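Local coordinates for clostripain-related protein (Bacteroides thetaiotaomicron, PDB 6N9J) that is a secreted clostripain-family (C11) cysteine protease that probably cleaves peptide bonds through a reactive cysteine, at residues S24-E29 and I229-W234; L157-Y162 and P189-E194; E185-G190 and S216-K221. All coordinates share one frame; numbering follows the deposited sequence.

Interaction 1. Residues S24-E29 and I229-W234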
loop_
_atom_site.group_PDB
_atom_site.type_symbol
_atom_site.label_atom_id
_atom_site.label_comp_id
_atom_site.label_asym_id
_atom_site.label_seq_id
_atom_site.Cartn_x
_atom_site.Cartn_y
_atom_site.Cartn_z
ATOM N N SER A 24 -2.850 -11.459 12.327
ATOM C CA SER A 24 -3.015 -10.954 13.694
ATOM C C SER A 24 -1.737 -11.070 14.515
ATOM O O SER A 24 -1.493 -10.255 15.408
ATOM C CB SER A 24 -4.139 -11.686 14.406
ATOM O OG SER A 24 -3.847 -13.066 14.476
ATOM N N ARG A 25 -0.923 -12.076 14.194
ATOM C CA ARG A 25 0.311 -12.357 14.927
ATOM C C ARG A 25 1.429 -11.325 14.694
ATOM O O ARG A 25 2.436 -11.341 15.403
ATOM C CB ARG A 25 0.836 -13.753 14.561
ATOM C CG ARG A 25 1.619 -13.790 13.260
ATOM C CD ARG A 25 2.274 -15.149 13.032
ATOM N NE ARG A 25 1.326 -16.140 12.524
ATOM C CZ ARG A 25 1.595 -17.437 12.374
ATOM N NH1 ARG A 25 2.790 -17.918 12.698
ATOM N NH2 ARG A 25 0.664 -18.253 11.898
ATOM N N PHE A 26 1.273 -10.450 13.703
ATOM C CA PHE A 26 2.301 -9.443 13.428
ATOM C C PHE A 26 1.988 -8.078 14.058
ATOM O O PHE A 26 2.893 -7.273 14.282
ATOM C CB PHE A 26 2.491 -9.253 11.922
ATOM C CG PHE A 26 2.938 -10.487 11.198
ATOM C CD1 PHE A 26 4.218 -10.995 11.389
ATOM C CD2 PHE A 26 2.089 -11.128 10.303
ATOM C CE1 PHE A 26 4.637 -12.139 10.721
ATOM C CE2 PHE A 26 2.499 -12.260 9.633
ATOM C CZ PHE A 26 3.780 -12.770 9.839
ATOM N N ALA A 27 0.714 -7.829 14.339
ATOM C CA ALA A 27 0.244 -6.491 14.723
ATOM C C ALA A 27 0.941 -5.921 15.967
ATOM O O ALA A 27 1.527 -4.846 15.902
ATOM C CB ALA A 27 -1.260 -6.513 14.939
ATOM N N SER A 28 0.884 -6.641 17.090
ATOM C CA SER A 28 1.456 -6.148 18.357
ATOM C C SER A 28 2.947 -5.830 18.248
ATOM O O SER A 28 3.428 -4.863 18.841
ATOM C CB SER A 28 1.231 -7.164 19.478
ATOM O OG SER A 28 -0.123 -7.157 19.890
ATOM N N GLU A 29 3.660 -6.654 17.480
ATOM C CA GLU A 29 5.082 -6.468 17.220
ATOM C C GLU A 29 5.351 -5.136 16.511
ATOM O O GLU A 29 6.262 -4.396 16.896
ATOM C CB GLU A 29 5.625 -7.640 16.386
ATOM N N ILE A 229 14.878 -17.783 5.831
ATOM C CA ILE A 229 13.752 -16.863 5.920
ATOM C C ILE A 229 12.701 -17.390 6.896
ATOM O O ILE A 229 12.420 -18.592 6.943
ATOM C CB ILE A 229 13.111 -16.610 4.544
ATOM C CG1 ILE A 229 12.001 -15.566 4.659
ATOM C CG2 ILE A 229 12.583 -17.909 3.919
ATOM C CD1 ILE A 229 11.380 -15.216 3.337
ATOM N N SER A 230 12.152 -16.490 7.704
ATOM C CA SER A 230 11.076 -16.853 8.621
ATOM C C SER A 230 10.249 -15.621 8.949
ATOM O O SER A 230 10.625 -14.511 8.596
ATOM C CB SER A 230 11.630 -17.478 9.902
ATOM O OG SER A 230 12.293 -16.502 10.685
ATOM N N ASN A 231 9.115 -15.823 9.610
ATOM C CA ASN A 231 8.270 -14.709 10.019
ATOM C C ASN A 231 9.011 -13.823 11.033
ATOM O O ASN A 231 8.730 -12.628 11.153
ATOM C CB ASN A 231 6.944 -15.228 10.599
ATOM C CG ASN A 231 6.065 -15.925 9.551
ATOM O OD1 ASN A 231 5.989 -15.498 8.392
ATOM N ND2 ASN A 231 5.401 -17.002 9.960
ATOM N N GLU A 232 9.974 -14.418 11.737
ATOM C CA GLU A 232 10.781 -13.703 12.726
ATOM C C GLU A 232 12.017 -13.051 12.119
ATOM O O GLU A 232 12.679 -12.235 12.764
ATOM C CB GLU A 232 11.221 -14.651 13.845
ATOM C CG GLU A 232 10.186 -14.869 14.925
ATOM C CD GLU A 232 9.166 -15.927 14.558
ATOM O OE1 GLU A 232 9.239 -16.474 13.435
ATOM O OE2 GLU A 232 8.287 -16.217 15.398
ATOM N N ASN A 233 12.329 -13.423 10.882
ATOM C CA ASN A 233 13.568 -12.995 10.241
ATOM C C ASN A 233 13.464 -13.031 8.719
ATOM O O ASN A 233 13.744 -14.053 8.100
ATOM C CB ASN A 233 14.725 -13.882 10.709
ATOM C CG ASN A 233 16.061 -13.460 10.127
ATOM O OD1 ASN A 233 16.271 -12.289 9.804
ATOM N ND2 ASN A 233 16.977 -14.419 9.998
ATOM N N TRP A 234 13.078 -11.912 8.118
ATOM C CA TRP A 234 12.817 -11.904 6.688
ATOM C C TRP A 234 14.074 -11.615 5.887
ATOM O O TRP A 234 14.569 -10.484 5.875
ATOM C CB TRP A 234 11.734 -10.891 6.339
ATOM C CG TRP A 234 11.042 -11.218 5.066
ATOM C CD1 TRP A 234 11.398 -10.814 3.807
ATOM C CD2 TRP A 234 9.873 -12.041 4.909
ATOM N NE1 TRP A 234 10.516 -11.333 2.880
ATOM C CE2 TRP A 234 9.571 -12.082 3.531
ATOM C CE3 TRP A 234 9.046 -12.734 5.803
ATOM C CZ2 TRP A 234 8.479 -12.790 3.027
ATOM C CZ3 TRP A 234 7.965 -13.436 5.303
ATOM C CH2 TRP A 234 7.690 -13.460 3.927
#
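Phe26 and Asn231 make the close part of this contact, the phenyl ring presenting its edge to the asparagine. Phe26 CZ lies 3.8 Å from Asn231 OD1, which sits near the ring plane, while CE1 of the ring reaches Asn231 CB at 3.9 Å. Ring and amide planes stand almost perpendicular, 82° apart. On the Phe26 side the ring is flanked within its own segment by Arg25, whose CG rests 3.9 Å above the ring plane over its centre. Phe26 is buried at the start of helix 24-37, whereas Asn231 occupies the second position of a type I turn, closed by Asn233 N to Ser230 O (3.1 Å), in the loop between helix 206-221 and strand 239-244. Together they line the binding cleft of the protease: the Asn231 amide hydrogen-bonds the bound peptide's backbone through OD1, and weakly through ND2, and apolar parts of the peptide pack on Arg25, Phe26 and Asn231. The outer side is much looser. There the exposed Arg25 brings NH1 only to 3.9 Å from Asn231 ND2, the two flat groups turned 67° apart, and NH1 remains 6.4 Å from Glu232 OE2.

Interaction 2. Residues L157-Y162 and P189-E194; sequences LFDACY and PGAPYE
Asp159 takes hydrogen bonds from both Ala191 and Tyr193, and both arrive at the same oxygen, OD2. The backbone bond from Ala191 N to Asp159 OD2 (3.1 Å) is nearly straight, at 174°, and uses the syn side of the carboxylate. Tyr193 OH donates to Asp159 OD2 at 2.8 Å from the anti side, 34° out of the carboxylate plane, the two donors lying on the same face of that plane. The aspartate and the tyrosine reach for one another from opposite directions, and Asp159 is set for this by a first torsion that holds CG anti to the backbone N (chi1 -157°). The other oxygen, OD1, is bonded by Tyr214 of helix 206-221, so the buried carboxylate is gripped at both ends. With an alanine in place of Asp159, the Ala191 amide and the Tyr193 hydroxyl would probably lose their common acceptor, and the tyrosine ring would be less firmly fixed.

Asp159, near the C-terminal end of strand 155-159 of the central sheet, is the centre of an inverse gamma turn. In this caspase-like (clan CD) fold the chain then leads to Cys161, whose SG is covalently linked to the inhibitor; the Asp159 carbonyl oxygen is hydrogen-bonded to the inhibitor.

Close packing accompanies these bonds. Gly190 CA approaches Asp159 OD1 to 3.5 Å, and having no side chain it allows the two backbones to close to 6.1 Å between the CA atoms of Asp159 and Gly190. Ala191 CB lies 3.8 Å from Asp159 OD2 and covers one face of the Tyr193 ring, offset toward the rim.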
loop_
_atom_site.group_PDB
_atom_site.type_symbol
_atom_site.label_atom_id
_atom_site.label_comp_id
_atom_site.label_asym_id
_atom_site.label_seq_id
_atom_site.Cartn_x
_atom_site.Cartn_y
_atom_site.Cartn_z
ATOM N N LEU A 157 0.519 5.137 2.927
ATOM C CA LEU A 157 1.400 3.977 2.840
ATOM C C LEU A 157 0.559 2.721 2.952
ATOM O O LEU A 157 -0.123 2.518 3.955
ATOM C CB LEU A 157 2.478 4.014 3.928
ATOM C CG LEU A 157 3.228 2.710 4.213
ATOM C CD1 LEU A 157 4.147 2.301 3.061
ATOM C CD2 LEU A 157 4.029 2.819 5.502
ATOM N N PHE A 158 0.565 1.900 1.897
ATOM C CA PHE A 158 -0.085 0.610 1.969
ATOM C C PHE A 158 0.901 -0.423 2.463
ATOM O O PHE A 158 1.778 -0.868 1.726
ATOM C CB PHE A 158 -0.654 0.178 0.610
ATOM C CG PHE A 158 -1.944 0.855 0.246
ATOM C CD1 PHE A 158 -3.109 0.571 0.937
ATOM C CD2 PHE A 158 -1.995 1.754 -0.797
ATOM C CE1 PHE A 158 -4.312 1.179 0.604
ATOM C CE2 PHE A 158 -3.193 2.376 -1.136
ATOM C CZ PHE A 158 -4.355 2.077 -0.427
ATOM N N ASP A 159 0.750 -0.806 3.722
ATOM C CA ASP A 159 1.525 -1.910 4.259
ATOM C C ASP A 159 0.722 -3.195 4.025
ATOM O O ASP A 159 0.246 -3.836 4.966
ATOM C CB ASP A 159 1.834 -1.696 5.746
ATOM C CG ASP A 159 3.056 -2.484 6.208
ATOM O OD1 ASP A 159 3.760 -3.052 5.348
ATOM O OD2 ASP A 159 3.319 -2.529 7.430
ATOM N N ALA A 160 0.571 -3.527 2.748
ATOM C CA ALA A 160 -0.331 -4.561 2.265
ATOM C C ALA A 160 0.104 -4.989 0.855
ATOM O O ALA A 160 0.665 -4.181 0.108
ATOM C CB ALA A 160 -1.762 -4.051 2.258
ATOM N N CYS A 161 -0.151 -6.248 0.499
ATOM C CA CYS A 161 0.262 -6.799 -0.795
ATOM C C CYS A 161 -0.401 -6.136 -1.998
ATOM O O CYS A 161 -1.587 -5.783 -1.952
ATOM C CB CYS A 161 -0.034 -8.305 -0.864
ATOM S SG CYS A 161 0.965 -9.370 0.204
ATOM N N TYR A 162 0.388 -5.972 -3.064
ATOM C CA TYR A 162 -0.121 -5.738 -4.418
ATOM C C TYR A 162 -0.815 -4.406 -4.600
ATOM O O TYR A 162 -1.561 -4.232 -5.560
ATOM C CB TYR A 162 -1.120 -6.836 -4.824
ATOM C CG TYR A 162 -0.614 -8.268 -4.839
ATOM C CD1 TYR A 162 0.431 -8.656 -5.677
ATOM C CD2 TYR A 162 -1.224 -9.246 -4.060
ATOM C CE1 TYR A 162 0.882 -9.982 -5.709
ATOM C CE2 TYR A 162 -0.785 -10.571 -4.084
ATOM C CZ TYR A 162 0.268 -10.932 -4.914
ATOM O OH TYR A 162 0.700 -12.244 -4.953
ATOM N N PRO A 189 6.051 -9.514 8.165
ATOM C CA PRO A 189 6.460 -8.547 9.193
ATOM C C PRO A 189 6.198 -7.093 8.824
ATOM O O PRO A 189 6.233 -6.244 9.704
ATOM C CB PRO A 189 7.967 -8.795 9.331
ATOM C CG PRO A 189 8.143 -10.216 8.928
ATOM C CD PRO A 189 7.155 -10.424 7.813
ATOM N N GLY A 190 5.954 -6.815 7.548
ATOM C CA GLY A 190 5.663 -5.463 7.100
ATOM C C GLY A 190 6.770 -4.459 7.382
ATOM O O GLY A 190 7.953 -4.796 7.385
ATOM N N ALA A 191 6.385 -3.210 7.605
ATOM C CA ALA A 191 7.359 -2.159 7.834
ATOM C C ALA A 191 8.151 -2.381 9.115
ATOM O O ALA A 191 7.653 -2.964 10.076
ATOM C CB ALA A 191 6.671 -0.790 7.870
ATOM N N PRO A 192 9.413 -1.937 9.106
ATOM C CA PRO A 192 10.248 -1.734 10.295
ATOM C C PRO A 192 9.906 -0.391 10.954
ATOM O O PRO A 192 10.566 0.639 10.721
ATOM C CB PRO A 192 11.661 -1.735 9.723
ATOM C CG PRO A 192 11.478 -1.157 8.330
ATOM C CD PRO A 192 10.161 -1.708 7.854
ATOM N N TYR A 193 8.869 -0.402 11.788
ATOM C CA TYR A 193 8.286 0.843 12.271
ATOM C C TYR A 193 9.184 1.580 13.238
ATOM O O TYR A 193 8.877 2.702 13.640
ATOM C CB TYR A 193 6.927 0.577 12.909
ATOM C CG TYR A 193 5.858 0.341 11.874
ATOM C CD1 TYR A 193 5.321 1.408 11.163
ATOM C CD2 TYR A 193 5.398 -0.937 11.597
ATOM C CE1 TYR A 193 4.356 1.213 10.207
ATOM C CE2 TYR A 193 4.419 -1.147 10.634
ATOM C CZ TYR A 193 3.908 -0.067 9.939
ATOM O OH TYR A 193 2.946 -0.235 8.975
ATOM N N GLU A 194 10.299 0.963 13.609
ATOM C CA GLU A 194 11.266 1.649 14.448
ATOM C C GLU A 194 12.034 2.716 13.660
ATOM O O GLU A 194 12.591 3.638 14.253
ATOM C CB GLU A 194 12.238 0.650 15.083
ATOM C CG GLU A 194 13.276 0.081 14.139
ATOM C CD GLU A 194 12.809 -1.140 13.353
ATOM O OE1 GLU A 194 11.592 -1.458 13.325
ATOM O OE2 GLU A 194 13.689 -1.794 12.756
#

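Interaction 3. Residues E185-G190 and S216-K221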
loop_
_atom_site.group_PDB
_atom_site.type_symbol
_atom_site.label_atom_id
_atom_site.label_comp_id
_atom_site.label_asym_id
_atom_site.label_seq_id
_atom_site.Cartn_x
_atom_site.Cartn_y
_atom_site.Cartn_z
ATOM N N GLU A 185 4.038 -9.003 -3.500
ATOM C CA GLU A 185 3.708 -9.337 -2.121
ATOM C C GLU A 185 4.605 -8.607 -1.129
ATOM O O GLU A 185 5.815 -8.484 -1.343
ATOM C CB GLU A 185 3.812 -10.839 -1.882
ATOM C CG GLU A 185 2.693 -11.642 -2.497
ATOM C CD GLU A 185 2.980 -13.128 -2.456
ATOM O OE1 GLU A 185 2.695 -13.759 -1.418
ATOM O OE2 GLU A 185 3.507 -13.662 -3.454
ATOM N N ILE A 186 3.985 -8.130 -0.051
ATOM C CA ILE A 186 4.671 -7.502 1.072
ATOM C C ILE A 186 4.951 -8.552 2.148
ATOM O O ILE A 186 4.085 -9.359 2.466
ATOM C CB ILE A 186 3.821 -6.355 1.673
ATOM C CG1 ILE A 186 3.930 -5.102 0.807
ATOM C CG2 ILE A 186 4.235 -6.061 3.120
ATOM C CD1 ILE A 186 5.172 -4.272 1.096
ATOM N N PRO A 187 6.167 -8.551 2.706
ATOM C CA PRO A 187 6.499 -9.535 3.749
ATOM C C PRO A 187 5.558 -9.466 4.955
ATOM O O PRO A 187 5.140 -8.371 5.362
ATOM C CB PRO A 187 7.926 -9.147 4.148
ATOM C CG PRO A 187 8.484 -8.472 2.904
ATOM C CD PRO A 187 7.323 -7.719 2.320
ATOM N N GLY A 188 5.199 -10.630 5.490
ATOM C CA GLY A 188 4.458 -10.717 6.736
ATOM C C GLY A 188 4.772 -9.631 7.754
ATOM O O GLY A 188 3.871 -8.896 8.154
ATOM N N PRO A 189 6.051 -9.514 8.165
ATOM C CA PRO A 189 6.460 -8.547 9.193
ATOM C C PRO A 189 6.198 -7.093 8.824
ATOM O O PRO A 189 6.233 -6.244 9.704
ATOM C CB PRO A 189 7.967 -8.795 9.331
ATOM C CG PRO A 189 8.143 -10.216 8.928
ATOM C CD PRO A 189 7.155 -10.424 7.813
ATOM N N GLY A 190 5.954 -6.815 7.548
ATOM C CA GLY A 190 5.663 -5.463 7.100
ATOM C C GLY A 190 6.770 -4.459 7.382
ATOM O O GLY A 190 7.953 -4.796 7.385
ATOM N N SER A 216 15.437 -0.127 3.325
ATOM C CA SER A 216 16.794 -0.330 3.804
ATOM C C SER A 216 16.937 -1.462 4.827
ATOM O O SER A 216 17.965 -2.137 4.869
ATOM C CB SER A 216 17.334 0.966 4.399
ATOM O OG SER A 216 18.705 0.831 4.715
ATOM N N VAL A 217 15.929 -1.677 5.660
ATOM C CA VAL A 217 16.053 -2.740 6.646
ATOM C C VAL A 217 15.994 -4.110 5.952
ATOM O O VAL A 217 16.777 -5.009 6.265
ATOM C CB VAL A 217 14.969 -2.627 7.735
ATOM C CG1 VAL A 217 14.871 -3.911 8.542
ATOM C CG2 VAL A 217 15.282 -1.444 8.654
ATOM N N TYR A 218 15.094 -4.253 4.990
ATOM C CA TYR A 218 14.963 -5.516 4.269
ATOM C C TYR A 218 16.161 -5.766 3.368
ATOM O O TYR A 218 16.640 -6.903 3.266
ATOM C CB TYR A 218 13.661 -5.543 3.460
ATOM C CG TYR A 218 12.470 -5.831 4.334
ATOM C CD1 TYR A 218 12.108 -7.140 4.632
ATOM C CD2 TYR A 218 11.728 -4.795 4.897
ATOM C CE1 TYR A 218 11.032 -7.410 5.454
ATOM C CE2 TYR A 218 10.649 -5.053 5.719
ATOM C CZ TYR A 218 10.301 -6.362 5.994
ATOM O OH TYR A 218 9.225 -6.620 6.818
ATOM N N ALA A 219 16.647 -4.704 2.726
ATOM C CA ALA A 219 17.848 -4.775 1.894
ATOM C C ALA A 219 19.065 -5.269 2.676
ATOM O O ALA A 219 19.951 -5.909 2.115
ATOM C CB ALA A 219 18.143 -3.421 1.282
ATOM N N LYS A 220 19.109 -4.993 3.977
ATOM C CA LYS A 220 20.291 -5.352 4.747
ATOM C C LYS A 220 20.288 -6.788 5.284
ATOM O O LYS A 220 21.354 -7.340 5.570
ATOM C CB LYS A 220 20.488 -4.354 5.889
ATOM C CG LYS A 220 21.288 -3.141 5.444
ATOM C CD LYS A 220 21.186 -1.977 6.406
ATOM C CE LYS A 220 22.121 -0.847 5.974
ATOM N NZ LYS A 220 21.664 0.476 6.476
ATOM N N LYS A 221 19.122 -7.410 5.408
ATOM C CA LYS A 221 19.095 -8.802 5.839
ATOM C C LYS A 221 18.752 -9.729 4.672
ATOM O O LYS A 221 18.535 -10.927 4.850
ATOM C CB LYS A 221 18.116 -8.993 6.996
ATOM C CG LYS A 221 16.858 -8.173 6.882
ATOM C CD LYS A 221 15.912 -8.465 8.039
ATOM C CE LYS A 221 16.600 -8.291 9.381
ATOM N NZ LYS A 221 15.672 -8.603 10.517
#
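Pro187 and Tyr218 mark the closest approach of the two backbones, their CA atoms 9.4 Å apart, where the loop 185-190 folds through a type I turn from Pro187 to Gly190 facing the C-terminal part of helix 206-221. The turn is closed by Gly190 N to Pro187 O at 2.8 Å. The gap between turn and helix is bridged by a single large side chain, that of the buried Tyr218, which points from the helix to the loop with CG anti to its own carbonyl carbon (chi1 -78°). One ortho-to-hydroxyl carbon, CE1, meets the Pro187 ring: CG of Pro187 lies 3.8 Å from Tyr218 CE1, and Pro187 CB is equally near that carbon. The proline and tyrosine cross obliquely, in an apolar contact. Further along, the hydroxyl end lies alongside the turn, Tyr218 OH 3.6 Å from Pro189 CB. The carbonyl of Gly190 comes in at the ring edge, in its plane, but its modelled distance to the hydroxyl is too short to be trusted and the bonding there remains doubtful.

The two prolines are also packed against Trp234, and Val238 touches Tyr218, so the loop before strand 239-244 borders the same cluster. Ile186 and Glu185, just ahead of the turn, bind the peptide inhibitor. The contact therefore sets the inhibitor-binding loop that runs from strand 178-181 to helix 193-200 against the C-terminal part of helix 206-221.

In the fold
The three contacts cluster round the inhibitor-binding cleft: the centre of interaction 1 lies about 11 Å from those of interactions 2 and 3, which are themselves about 8 Å apart. Along the chain the order is 24-29, 157-162, 185-190 overlapping 189-194, 216-221 and 229-234, so interaction 1 closes a long loop that encloses the other two. Pro189 and Gly190 belong to both interactions 2 and 3, and Pro189 also packs on Asn231 and Trp234 of interaction 1. The loop between strand 178-181 and helix 193-200 is thus held by the end of strand 155-159, by helix 206-221 and by the 229-234 loop, next to the inhibitor-linked Cys161.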